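Local coordinates for protein phosphatase YwpJ (Bacillus subtilis, PDB 1NRW) that removes phosphate in vitro from phosphorylated five- and six-carbon sugars and nucleoside monophosphates, and less readily from flavin mononucleotide, using magnesium, at residues I72-P75 / L79-H82; A90-S95 / W189-H194; T199-S202 / F208-S211. One frame throughout, in Å; residues are numbered along the deposited sequence. Where two conformers were deposited one is given.

Contact 1. Residues I72-P75 / L79-H82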
loop_
_atom_site.group_PDB
_atom_site.type_symbol
_atom_site.label_atom_id
_atom_site.label_comp_id
_atom_site.label_asym_id
_atom_site.label_seq_id
_atom_site.Cartn_x
_atom_site.Cartn_y
_atom_site.Cartn_z
ATOM N N ILE A 72 3.147 3.129 -11.114
ATOM C CA ILE A 72 1.919 3.847 -11.451
ATOM C C ILE A 72 1.321 3.316 -12.754
ATOM O O ILE A 72 2.027 3.179 -13.757
ATOM C CB ILE A 72 2.163 5.363 -11.645
ATOM C CG1 ILE A 72 2.820 5.967 -10.404
ATOM C CG2 ILE A 72 0.844 6.055 -11.963
ATOM C CD1 ILE A 72 3.083 7.464 -10.519
ATOM N N HIS A 73 0.022 3.013 -12.726
ATOM C CA HIS A 73 -0.714 2.534 -13.897
ATOM C C HIS A 73 -1.965 3.401 -14.042
ATOM O O HIS A 73 -2.476 3.936 -13.048
ATOM C CB HIS A 73 -1.177 1.074 -13.733
ATOM C CG HIS A 73 -0.102 0.052 -13.936
ATOM N ND1 HIS A 73 0.722 -0.381 -12.920
ATOM C CD2 HIS A 73 0.255 -0.655 -15.036
ATOM C CE1 HIS A 73 1.536 -1.314 -13.382
ATOM N NE2 HIS A 73 1.273 -1.499 -14.663
ATOM N N ASP A 74 -2.461 3.543 -15.268
ATOM C CA ASP A 74 -3.671 4.321 -15.473
ATOM C C ASP A 74 -4.869 3.375 -15.354
ATOM O O ASP A 74 -4.691 2.171 -15.139
ATOM C CB ASP A 74 -3.637 5.068 -16.824
ATOM C CG ASP A 74 -3.946 4.191 -18.024
ATOM O OD1 ASP A 74 -4.242 2.984 -17.874
ATOM O OD2 ASP A 74 -3.896 4.743 -19.150
ATOM N N PRO A 75 -6.098 3.900 -15.476
ATOM C CA PRO A 75 -7.310 3.074 -15.363
ATOM C C PRO A 75 -7.383 1.830 -16.249
ATOM O O PRO A 75 -7.953 0.811 -15.850
ATOM C CB PRO A 75 -8.424 4.069 -15.669
ATOM C CG PRO A 75 -7.885 5.340 -15.102
ATOM C CD PRO A 75 -6.460 5.322 -15.616
ATOM N N LEU A 79 1.108 1.445 -18.264
ATOM C CA LEU A 79 2.175 1.788 -17.337
ATOM C C LEU A 79 2.605 3.248 -17.474
ATOM O O LEU A 79 2.844 3.726 -18.583
ATOM C CB LEU A 79 3.382 0.881 -17.581
ATOM C CG LEU A 79 4.552 1.127 -16.629
ATOM C CD1 LEU A 79 4.171 0.654 -15.223
ATOM C CD2 LEU A 79 5.779 0.381 -17.122
ATOM N N TYR A 80 2.701 3.951 -16.347
ATOM C CA TYR A 80 3.123 5.346 -16.345
ATOM C C TYR A 80 4.473 5.527 -15.665
ATOM O O TYR A 80 5.165 6.510 -15.912
ATOM C CB TYR A 80 2.090 6.231 -15.632
ATOM C CG TYR A 80 1.098 6.896 -16.560
ATOM C CD1 TYR A 80 0.194 6.143 -17.311
ATOM C CD2 TYR A 80 1.079 8.285 -16.703
ATOM C CE1 TYR A 80 -0.705 6.764 -18.188
ATOM C CE2 TYR A 80 0.190 8.911 -17.571
ATOM C CZ TYR A 80 -0.696 8.147 -18.309
ATOM O OH TYR A 80 -1.569 8.776 -19.166
ATOM N N HIS A 81 4.861 4.582 -14.811
ATOM C CA HIS A 81 6.133 4.738 -14.123
ATOM C C HIS A 81 6.572 3.558 -13.272
ATOM O O HIS A 81 5.749 2.865 -12.672
ATOM C CB HIS A 81 6.066 5.973 -13.209
ATOM C CG HIS A 81 7.382 6.364 -12.605
ATOM N ND1 HIS A 81 8.316 7.119 -13.283
ATOM C CD2 HIS A 81 7.926 6.092 -11.394
ATOM C CE1 HIS A 81 9.379 7.293 -12.517
ATOM N NE2 HIS A 81 9.169 6.680 -11.365
ATOM N N HIS A 82 7.875 3.303 -13.232
ATOM C CA HIS A 82 8.407 2.272 -12.350
ATOM C C HIS A 82 9.730 2.803 -11.803
ATOM O O HIS A 82 10.624 3.208 -12.546
ATOM C CB HIS A 82 8.495 0.876 -13.025
ATOM C CG HIS A 82 9.497 0.747 -14.132
ATOM N ND1 HIS A 82 9.359 -0.193 -15.130
ATOM C CD2 HIS A 82 10.673 1.372 -14.367
ATOM C CE1 HIS A 82 10.407 -0.140 -15.934
ATOM N NE2 HIS A 82 11.220 0.802 -15.491
HETATM O O HOH W 1 -3.646 7.314 -19.992
#
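A classic beta bulge sets Tyr80 and His81 together against Ile72 in the hairpin of strands 71-73 and 79-82. Strand 79-82 is an outermost strand of the large mixed sheet of the HAD core domain. Ile72 N donates to His81 O at 3.0 Å. Ile72 O receives two backbone N-H groups, the double acceptance that marks this kind of bulge. The bond from Tyr80 N to Ile72 O is short and fairly straight, 2.8 Å with 164° at the hydrogen. That from His81 N is weak. Tyr80 is the extra residue, and its helix-like backbone conformation puts the kink into the strand. Beyond the bulge His73 pairs with Leu79 in a non-hydrogen-bonded pair.

Side chains meet on both faces. Leu79 CD1 sits over one face of the His73 imidazole, 3.9 Å from the ring centroid and displaced toward the rim; Leu79 CG is turned trans to the backbone N, which carries CD1 there. This is a CH-pi contact. The same His73 ring is stacked with that of His48. Tyr80 CB lies 3.9 Å from Ile72 CG2, while Ile72 also packs on Ala220 and Arg223 of helix 217-227, the helix that carries phosphate-binding Lys217.

The Tyr80 ring reaches Asp74, just past the end of strand 71-73. Tyr80 CE1 is 3.7 Å from Asp74 CB, in an oblique approach, with the carboxylate turned 44° from the ring plane. Trp63 meets the Tyr80 ring edge-to-face. The carboxylate is held mainly by Arg78, in a salt bridge through OD2. Water 1 links the loop residue Asp74 to Tyr80 of strand 79-82: it donates to Asp74 OD2 at 2.7 Å and lies 2.7 Å from Tyr80 OH, in the plane of the phenol ring.

Contact 2. Residues A90-S95 / W189-H194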
loop_
_atom_site.group_PDB
_atom_site.type_symbol
_atom_site.label_atom_id
_atom_site.label_comp_id
_atom_site.label_asym_id
_atom_site.label_seq_id
_atom_site.Cartn_x
_atom_site.Cartn_y
_atom_site.Cartn_z
ATOM N N ALA A 90 19.326 -3.729 -3.131
ATOM C CA ALA A 90 18.289 -4.738 -2.929
ATOM C C ALA A 90 18.943 -6.022 -2.422
ATOM O O ALA A 90 18.427 -6.684 -1.517
ATOM C CB ALA A 90 17.542 -5.004 -4.235
ATOM N N TYR A 91 20.086 -6.368 -3.006
ATOM C CA TYR A 91 20.805 -7.570 -2.595
ATOM C C TYR A 91 21.173 -7.448 -1.121
ATOM O O TYR A 91 21.000 -8.381 -0.337
ATOM C CB TYR A 91 22.083 -7.737 -3.418
ATOM C CG TYR A 91 22.793 -9.048 -3.166
ATOM C CD1 TYR A 91 22.484 -10.186 -3.915
ATOM C CD2 TYR A 91 23.758 -9.159 -2.165
ATOM C CE1 TYR A 91 23.124 -11.406 -3.675
ATOM C CE2 TYR A 91 24.403 -10.373 -1.914
ATOM C CZ TYR A 91 24.080 -11.489 -2.673
ATOM O OH TYR A 91 24.712 -12.688 -2.426
ATOM N N ASP A 92 21.681 -6.278 -0.759
ATOM C CA ASP A 92 22.096 -5.986 0.604
ATOM C C ASP A 92 20.935 -6.150 1.585
ATOM O O ASP A 92 21.064 -6.810 2.614
ATOM C CB ASP A 92 22.630 -4.554 0.668
ATOM C CG ASP A 92 23.610 -4.347 1.796
ATOM O OD1 ASP A 92 23.236 -4.577 2.967
ATOM O OD2 ASP A 92 24.763 -3.952 1.506
ATOM N N ILE A 93 19.803 -5.539 1.255
ATOM C CA ILE A 93 18.619 -5.602 2.103
ATOM C C ILE A 93 18.094 -7.022 2.278
ATOM O O ILE A 93 17.834 -7.463 3.398
ATOM C CB ILE A 93 17.481 -4.730 1.519
ATOM C CG1 ILE A 93 17.918 -3.264 1.497
ATOM C CG2 ILE A 93 16.214 -4.899 2.344
ATOM C CD1 ILE A 93 16.974 -2.348 0.748
ATOM N N LEU A 94 17.933 -7.736 1.171
ATOM C CA LEU A 94 17.414 -9.095 1.226
ATOM C C LEU A 94 18.352 -10.055 1.945
ATOM O O LEU A 94 17.900 -10.925 2.691
ATOM C CB LEU A 94 17.106 -9.591 -0.189
ATOM C CG LEU A 94 16.036 -8.734 -0.881
ATOM C CD1 LEU A 94 15.859 -9.165 -2.326
ATOM C CD2 LEU A 94 14.718 -8.862 -0.122
ATOM N N SER A 95 19.655 -9.898 1.733
ATOM C CA SER A 95 20.614 -10.770 2.400
ATOM C C SER A 95 20.490 -10.576 3.907
ATOM O O SER A 95 20.514 -11.543 4.670
ATOM C CB SER A 95 22.042 -10.446 1.949
ATOM O OG SER A 95 22.401 -9.124 2.304
ATOM N N TRP A 189 14.156 -0.862 11.730
ATOM C CA TRP A 189 13.895 0.560 11.568
ATOM C C TRP A 189 15.177 1.376 11.746
ATOM O O TRP A 189 15.472 2.267 10.945
ATOM C CB TRP A 189 12.828 1.013 12.573
ATOM C CG TRP A 189 12.124 2.268 12.166
ATOM C CD1 TRP A 189 12.493 3.552 12.459
ATOM C CD2 TRP A 189 10.956 2.364 11.343
ATOM N NE1 TRP A 189 11.626 4.438 11.868
ATOM C CE2 TRP A 189 10.674 3.737 11.175
ATOM C CE3 TRP A 189 10.123 1.421 10.725
ATOM C CZ2 TRP A 189 9.590 4.194 10.418
ATOM C CZ3 TRP A 189 9.045 1.875 9.970
ATOM C CH2 TRP A 189 8.791 3.249 9.823
ATOM N N LYS A 190 15.941 1.064 12.789
ATOM C CA LYS A 190 17.190 1.774 13.062
ATOM C C LYS A 190 18.197 1.628 11.927
ATOM O O LYS A 190 18.947 2.558 11.616
ATOM C CB LYS A 190 17.838 1.253 14.349
ATOM C CG LYS A 190 17.053 1.509 15.618
ATOM C CD LYS A 190 17.793 0.943 16.824
ATOM C CE LYS A 190 16.984 1.099 18.104
ATOM N NZ LYS A 190 17.682 0.499 19.276
ATOM N N ARG A 191 18.211 0.452 11.314
ATOM C CA ARG A 191 19.137 0.161 10.230
ATOM C C ARG A 191 18.911 0.971 8.957
ATOM O O ARG A 191 19.871 1.336 8.280
ATOM C CB ARG A 191 19.082 -1.335 9.901
ATOM C CG ARG A 191 20.095 -1.797 8.861
ATOM C CD ARG A 191 19.953 -3.291 8.596
ATOM N NE ARG A 191 20.893 -3.768 7.584
ATOM C CZ ARG A 191 22.191 -3.957 7.796
ATOM N NH1 ARG A 191 22.711 -3.717 8.991
ATOM N NH2 ARG A 191 22.971 -4.385 6.811
ATOM N N TYR A 192 17.654 1.272 8.640
ATOM C CA TYR A 192 17.344 2.001 7.411
ATOM C C TYR A 192 16.745 3.395 7.556
ATOM O O TYR A 192 16.577 4.097 6.560
ATOM C CB TYR A 192 16.411 1.145 6.551
ATOM C CG TYR A 192 17.014 -0.187 6.180
ATOM C CD1 TYR A 192 18.051 -0.265 5.252
ATOM C CD2 TYR A 192 16.583 -1.364 6.790
ATOM C CE1 TYR A 192 18.647 -1.485 4.940
ATOM C CE2 TYR A 192 17.174 -2.589 6.484
ATOM C CZ TYR A 192 18.206 -2.640 5.560
ATOM O OH TYR A 192 18.800 -3.842 5.251
ATOM N N GLU A 193 16.439 3.810 8.779
ATOM C CA GLU A 193 15.825 5.118 8.972
ATOM C C GLU A 193 16.670 6.293 8.472
ATOM O O GLU A 193 16.131 7.356 8.168
ATOM C CB GLU A 193 15.444 5.314 10.446
ATOM C CG GLU A 193 16.599 5.545 11.406
ATOM C CD GLU A 193 16.134 5.615 12.855
ATOM O OE1 GLU A 193 14.982 6.038 13.087
ATOM O OE2 GLU A 193 16.917 5.256 13.761
ATOM N N HIS A 194 17.983 6.100 8.370
ATOM C CA HIS A 194 18.873 7.164 7.901
ATOM C C HIS A 194 19.404 6.944 6.483
ATOM O O HIS A 194 20.216 7.732 5.996
ATOM C CB HIS A 194 20.060 7.331 8.855
ATOM C CG HIS A 194 19.684 7.849 10.208
ATOM N ND1 HIS A 194 19.039 9.053 10.391
ATOM C CD2 HIS A 194 19.870 7.329 11.445
ATOM C CE1 HIS A 194 18.842 9.253 11.682
ATOM N NE2 HIS A 194 19.337 8.222 12.344
HETATM O O HOH W 2 21.346 -3.457 4.158
#
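Arg191 and Tyr192 carry helix 182-192 across to Asp92 and Ile93 of helix 87-99. Both helices pack on the same face of the six-stranded sheet of the cap domain. The backbones stay well apart, so long side chains do the bridging.

Arg191 is the first residue of the second segment to reach the other helix. Its chain is extended from CG to NE, with CG anti to the backbone N (chi1 -175°), which carries the guanidinium out to the level of Asp92. Arg191 NH2 forms a long salt bridge with Asp92 OD1, 3.9 Å, approached at the guanidinium edge. The two planar groups are turned 35° from each other. Trp96 adds a cation-pi contact to Arg191.

Tyr192 follows and runs alongside Arg191. Arg191 CG rests over one face of its ring. The Tyr192 OH oxygen accepts the N-H of Arg191 NE at 3.1 Å, almost exactly in the guanidinium plane. Tyr192 OH also lies against Ile93, 3.6 Å from its CA. Tyr192 CE1 meets Ile93 CG1 at 3.9 Å, and both residues touch Leu198 and Leu210 of the sheet. A phenylalanine here would keep the ring but is likely to leave Arg191 NE without this acceptor and the guanidinium freer to turn.

Water 2 ties the polar groups together. It donates to Asp92 OD1, accepts from Arg191 NH2 at 3.2 Å, and is hydrogen-bonded to Tyr192 OH at 2.8 Å. The charges therefore meet largely through water and a phenol, so the direct ionic attraction is probably modest, and Ile93 and Tyr192, both buried, supply the apolar part of the contact.

Contact 3. Residues T199-S202 / F208-S211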
loop_
_atom_site.group_PDB
_atom_site.type_symbol
_atom_site.label_atom_id
_atom_site.label_comp_id
_atom_site.label_asym_id
_atom_site.label_seq_id
_atom_site.Cartn_x
_atom_site.Cartn_y
_atom_site.Cartn_z
ATOM N N THR A 199 13.313 4.754 0.982
ATOM C CA THR A 199 12.120 5.281 1.633
ATOM C C THR A 199 11.722 4.176 2.620
ATOM O O THR A 199 11.570 3.015 2.229
ATOM C CB THR A 199 10.957 5.515 0.637
ATOM O OG1 THR A 199 11.259 6.635 -0.208
ATOM C CG2 THR A 199 9.661 5.799 1.386
ATOM N N LEU A 200 11.592 4.529 3.895
ATOM C CA LEU A 200 11.217 3.564 4.927
ATOM C C LEU A 200 9.856 3.904 5.522
ATOM O O LEU A 200 9.650 5.008 6.031
ATOM C CB LEU A 200 12.265 3.545 6.048
ATOM C CG LEU A 200 11.875 2.791 7.334
ATOM C CD1 LEU A 200 11.721 1.304 7.042
ATOM C CD2 LEU A 200 12.939 3.011 8.404
ATOM N N VAL A 201 8.929 2.953 5.450
ATOM C CA VAL A 201 7.589 3.137 6.000
ATOM C C VAL A 201 7.095 1.831 6.620
ATOM O O VAL A 201 7.835 0.849 6.699
ATOM C CB VAL A 201 6.565 3.575 4.913
ATOM C CG1 VAL A 201 6.991 4.896 4.297
ATOM C CG2 VAL A 201 6.431 2.492 3.845
ATOM N N SER A 202 5.845 1.838 7.072
ATOM C CA SER A 202 5.217 0.658 7.653
ATOM C C SER A 202 3.743 0.689 7.272
ATOM O O SER A 202 3.146 1.769 7.181
ATOM C CB SER A 202 5.359 0.659 9.180
ATOM O OG SER A 202 4.590 -0.385 9.764
ATOM N N PHE A 208 7.592 -3.384 8.092
ATOM C CA PHE A 208 8.197 -2.158 7.606
ATOM C C PHE A 208 8.404 -2.437 6.128
ATOM O O PHE A 208 8.528 -3.595 5.721
ATOM C CB PHE A 208 9.511 -1.805 8.332
ATOM C CG PHE A 208 10.533 -2.910 8.372
ATOM C CD1 PHE A 208 11.461 -3.061 7.344
ATOM C CD2 PHE A 208 10.610 -3.755 9.474
ATOM C CE1 PHE A 208 12.457 -4.038 7.420
ATOM C CE2 PHE A 208 11.602 -4.734 9.562
ATOM C CZ PHE A 208 12.527 -4.874 8.535
ATOM N N GLU A 209 8.375 -1.386 5.317
ATOM C CA GLU A 209 8.549 -1.539 3.881
ATOM C C GLU A 209 9.664 -0.629 3.402
ATOM O O GLU A 209 9.820 0.490 3.892
ATOM C CB GLU A 209 7.248 -1.192 3.143
ATOM C CG GLU A 209 6.079 -2.148 3.429
ATOM C CD GLU A 209 4.790 -1.731 2.729
ATOM O OE1 GLU A 209 4.860 -0.995 1.716
ATOM O OE2 GLU A 209 3.703 -2.154 3.182
ATOM N N LEU A 210 10.433 -1.121 2.440
ATOM C CA LEU A 210 11.539 -0.365 1.878
ATOM C C LEU A 210 11.417 -0.260 0.365
ATOM O O LEU A 210 11.298 -1.268 -0.331
ATOM C CB LEU A 210 12.865 -1.045 2.233
ATOM C CG LEU A 210 13.258 -1.034 3.712
ATOM C CD1 LEU A 210 14.360 -2.058 3.958
ATOM C CD2 LEU A 210 13.715 0.361 4.111
ATOM N N SER A 211 11.437 0.968 -0.140
ATOM C CA SER A 211 11.379 1.207 -1.577
ATOM C C SER A 211 12.463 2.242 -1.860
ATOM O O SER A 211 13.132 2.703 -0.931
ATOM C CB SER A 211 9.996 1.730 -1.984
ATOM O OG SER A 211 9.627 2.856 -1.210
HETATM O O HOH W 3 9.205 2.154 1.253
#
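Thr199 O accepts two hydrogen bonds in the hairpin of strands 198-201 and 207-212, with a weaker CA-H...O contact from Leu210. Ser211 N donates to Thr199 O at 3.1 Å, in the carbonyl plane. Water 3 donates to the same oxygen at 2.7 Å. Thr199 N returns a bond to Ser211 O, 2.8 Å and 168° at the hydrogen.

Val201 and Glu209 form the next hydrogen-bonded pair. Val201 N meets Glu209 O in its carbonyl plane, with 171° at the hydrogen. Glu209 N reaches Val201 O at only 2.7 Å, but from above that carbonyl plane. Between these pairs stand Leu200 and Leu210, a non-hydrogen-bonded pair. Their side chains lie side by side and point the same way, CD1 of Leu200 3.7 Å from CD2 of Leu210. Leu200 CD1 also touches Phe208 CB. Tyr192, Trp189 and Ile93, from two helices, cover this apolar face.

The other face is largely polar. Water 3 also donates to Ser211 OG, at 2.6 Å. That hydroxyl gives its proton to Ala215 O and accepts from Asn68 ND2. Its position between the backbone N and the carbonyl carbon (chi1 53°) brings it against Thr199 CB. Val201 CG2 packs on Glu209 CB at 3.8 Å, and Val201 lies beside phosphate-binding Asn243. The Glu209 carboxylate bonds to Ser203 OG and Asn174 ND2. The Glu209 side chain comes within about 5 Å of a bound phosphate ion, probably from the crystallisation liquor.

The hairpin thus has two chemistries. Leucines anchor it to the helices of the cap, while Glu209 and Val201 approach the phosphate site, with the hydroxyls and an ordered water on the same face. Neutral donors hold both Glu209 oxygens, consistent with a fixed acidic group near that pocket.

Overall arrangement
The three contacts follow one another along the chain, none enclosing another. Contact 1 belongs to the core domain, where its hairpin ends the eight-stranded sheet. Contacts 2 and 3 belong to the cap and its six-stranded sheet. Strand 79-82 leads directly into helix 87-99, so the chain passes from core to cap between contacts 1 and 2. The centres of contacts 1 and 2 are about 27 Å apart and those of contacts 1 and 3 about 20 Å; neither pair touches. Contacts 2 and 3, with centres about 10 Å apart, pack together, Glu193 N being 3.6 Å from Leu200 CD2. Contact 3 thus stands between the cap helices and the phosphate site of the core.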